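Long-range contact in bifunctional endomannanase/endoglucanase (Caldanaerobius polysaccharolyticus, PDB 3W0K), which probably hydrolyses beta-linked mannan and glucan chains as a family 5 glycoside hydrolase built on a beta/alpha barrel: residues A[99-103]-A[135-139]. Sequence-based numbering, arbitrary orientation.
Sequences DNLWL and VNEPP
The indole of W102 reaches across to V135, P138 and P139 in van der Waals contacts, mostly carbon to carbon, with no polar bond between the two segments. P139 sits obliquely against the pyrrole side, its CD packed closely at 3.4 Å from W102 NE1 and 3.6 Å from CE2. Farther along the ring, W102 CH2 meets P138 CB at 3.9 Å, while V135 CG1 comes up to the same carbon at the ring edge, also at 3.9 Å. The V135 torsion (chi1 55°) puts CG1 at that edge and turns CG2 toward L101, 4.3 Å from its CD2. L101 CD2 in turn rests over one face of the indole, offset toward the rim. Y89 adds an edge-to-face ring contact to W102, and L154 of helix 148-165 packs on both L101 and W102. At the backbone of W102, N100 OD1 closes an Asx turn, accepting from W102 N at 3.1 Å. With an alanine at W102, V135, P138 and P139 would probably lose their shared apolar partner, leaving a gap between the two loops. These loops follow barrel strands 78-83 and 130-133. The second carries N136-E137, matching the Asn-Glu signature of family 5, whose glutamate is the acid/base, a role E137 probably fills here. V135 and the prolines thus pack on W102 by shape and dispersion, while N136 and E137 make polar bonds to R40, R196 and D174.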
ATOM      1  N   ASP A  99       9.217  18.294  10.087  1.00 10.05           N
ATOM      2  CA  ASP A  99      10.510  17.791   9.637  1.00  8.95           C
ATOM      3  C   ASP A  99      10.472  17.077   8.295  1.00  9.38           C
ATOM      4  O   ASP A  99       9.402  16.816   7.743  1.00  9.67           O
ATOM      5  CB  ASP A  99      11.056  16.800  10.669  1.00  9.39           C
ATOM      6  CG  ASP A  99      11.075  17.362  12.073  1.00 10.65           C
ATOM      7  OD1 ASP A  99      11.260  18.586  12.226  1.00 11.60           O
ATOM      8  OD2 ASP A  99      10.917  16.571  13.025  1.00 10.19           O
ATOM      9  N   ASN A 100      11.664  16.755   7.798  1.00  8.55           N
ATOM     10  CA  ASN A 100      11.840  16.021   6.551  1.00  8.33           C
ATOM     11  C   ASN A 100      12.583  14.732   6.888  1.00  7.79           C
ATOM     12  O   ASN A 100      13.788  14.740   7.144  1.00  8.78           O
ATOM     13  CB  ASN A 100      12.653  16.826   5.535  1.00  8.34           C
ATOM     14  CG  ASN A 100      12.982  16.021   4.289  1.00  9.51           C
ATOM     15  OD1 ASN A 100      12.414  14.950   4.059  1.00  9.16           O
ATOM     16  ND2 ASN A 100      13.922  16.514   3.493  1.00 10.12           N
ATOM     17  N   LEU A 101      11.851  13.626   6.856  1.00  8.25           N
ATOM     18  CA  LEU A 101      12.391  12.309   7.169  1.00  7.93           C
ATOM     19  C   LEU A 101      13.640  11.926   6.382  1.00  8.38           C
ATOM     20  O   LEU A 101      14.524  11.251   6.901  1.00  9.35           O
ATOM     21  CB  LEU A 101      11.313  11.250   6.921  1.00  8.71           C
ATOM     22  CG  LEU A 101      11.695   9.785   7.149  1.00  9.79           C
ATOM     23  CD1 LEU A 101      12.108   9.589   8.605  1.00  8.61           C
ATOM     24  CD2 LEU A 101      10.521   8.875   6.812  1.00 10.06           C
ATOM     25  N   TRP A 102      13.728  12.384   5.141  1.00  9.04           N
ATOM     26  CA  TRP A 102      14.850  12.009   4.298  1.00  9.77           C
ATOM     27  C   TRP A 102      16.189  12.628   4.638  1.00 10.31           C
ATOM     28  O   TRP A 102      17.220  12.085   4.260  1.00 11.40           O
ATOM     29  CB  TRP A 102      14.485  12.220   2.825  1.00 10.41           C
ATOM     30  CG  TRP A 102      13.146  11.624   2.543  1.00  9.73           C
ATOM     31  CD1 TRP A 102      11.998  12.296   2.239  1.00  9.84           C
ATOM     32  CD2 TRP A 102      12.775  10.248   2.699  1.00  9.72           C
ATOM     33  NE1 TRP A 102      10.933  11.430   2.218  1.00 11.24           N
ATOM     34  CE2 TRP A 102      11.380  10.166   2.496  1.00 10.73           C
ATOM     35  CE3 TRP A 102      13.485   9.079   3.002  1.00  9.78           C
ATOM     36  CZ2 TRP A 102      10.678   8.958   2.587  1.00 11.35           C
ATOM     37  CZ3 TRP A 102      12.786   7.877   3.093  1.00 11.44           C
ATOM     38  CH2 TRP A 102      11.398   7.828   2.886  1.00 11.69           C
ATOM     39  N   LEU A 103      16.179  13.706   5.421  1.00  9.38           N
ATOM     40  CA  LEU A 103      17.420  14.384   5.786  1.00  9.11           C
ATOM     41  C   LEU A 103      17.594  14.716   7.262  1.00  9.85           C
ATOM     42  O   LEU A 103      18.723  14.834   7.735  1.00 12.05           O
ATOM     43  CB  LEU A 103      17.554  15.690   5.000  1.00 10.03           C
ATOM     44  CG  LEU A 103      17.652  15.614   3.480  1.00  9.78           C
ATOM     45  CD1 LEU A 103      17.705  17.025   2.930  1.00 11.82           C
ATOM     46  CD2 LEU A 103      18.889  14.823   3.066  1.00 12.57           C
ATOM     47  N   VAL A 135       7.569   2.645   5.292  1.00  6.71           N
ATOM     48  CA  VAL A 135       7.036   3.966   5.005  1.00  7.85           C
ATOM     49  C   VAL A 135       6.365   3.954   3.642  1.00  8.36           C
ATOM     50  O   VAL A 135       6.932   3.487   2.654  1.00  9.24           O
ATOM     51  CB  VAL A 135       8.137   5.072   5.120  1.00  7.77           C
ATOM     52  CG1 VAL A 135       9.336   4.753   4.231  1.00 10.62           C
ATOM     53  CG2 VAL A 135       7.551   6.443   4.790  1.00  9.15           C
ATOM     54  N   ASN A 136       5.130   4.438   3.604  1.00  7.58           N
ATOM     55  CA  ASN A 136       4.384   4.445   2.362  1.00  7.41           C
ATOM     56  C   ASN A 136       4.948   5.343   1.275  1.00  8.87           C
ATOM     57  O   ASN A 136       5.294   6.494   1.519  1.00  8.70           O
ATOM     58  CB  ASN A 136       2.926   4.844   2.607  1.00  6.59           C
ATOM     59  CG  ASN A 136       2.119   4.885   1.320  1.00  7.78           C
ATOM     60  OD1 ASN A 136       1.724   3.848   0.798  1.00  7.73           O
ATOM     61  ND2 ASN A 136       1.907   6.083   0.785  1.00  8.08           N
ATOM     62  N   GLU A 137       5.043   4.776   0.077  1.00  8.61           N
ATOM     63  CA  GLU A 137       5.467   5.478  -1.129  1.00  9.06           C
ATOM     64  C   GLU A 137       6.457   6.647  -1.019  1.00  8.03           C
ATOM     65  O   GLU A 137       6.057   7.814  -1.099  1.00  9.13           O
ATOM     66  CB  GLU A 137       4.202   5.946  -1.868  1.00  8.36           C
ATOM     67  CG  GLU A 137       3.241   4.800  -2.219  1.00  9.25           C
ATOM     68  CD  GLU A 137       1.840   5.254  -2.616  1.00 11.17           C
ATOM     69  OE1 GLU A 137       1.418   6.372  -2.247  1.00 10.88           O
ATOM     70  OE2 GLU A 137       1.135   4.466  -3.287  1.00 10.91           O
ATOM     71  N   PRO A 138       7.756   6.351  -0.824  1.00  8.80           N
ATOM     72  CA  PRO A 138       8.780   7.401  -0.722  1.00  8.83           C
ATOM     73  C   PRO A 138       8.731   8.250  -1.997  1.00  9.68           C
ATOM     74  O   PRO A 138       8.273   7.785  -3.046  1.00 10.21           O
ATOM     75  CB  PRO A 138      10.080   6.601  -0.625  1.00  9.15           C
ATOM     76  CG  PRO A 138       9.657   5.361   0.079  1.00 12.08           C
ATOM     77  CD  PRO A 138       8.346   5.020  -0.596  1.00  9.94           C
ATOM     78  N   PRO A 139       9.211   9.502  -1.929  1.00  9.44           N
ATOM     79  CA  PRO A 139       9.200  10.407  -3.081  1.00  9.76           C
ATOM     80  C   PRO A 139      10.199  10.095  -4.184  1.00  8.92           C
ATOM     81  O   PRO A 139      10.957   9.126  -4.114  1.00 10.51           O
ATOM     82  CB  PRO A 139       9.487  11.761  -2.440  1.00 10.49           C
ATOM     83  CG  PRO A 139      10.448  11.404  -1.355  1.00  8.97           C
ATOM     84  CD  PRO A 139       9.839  10.146  -0.759  1.00 10.05           C
TER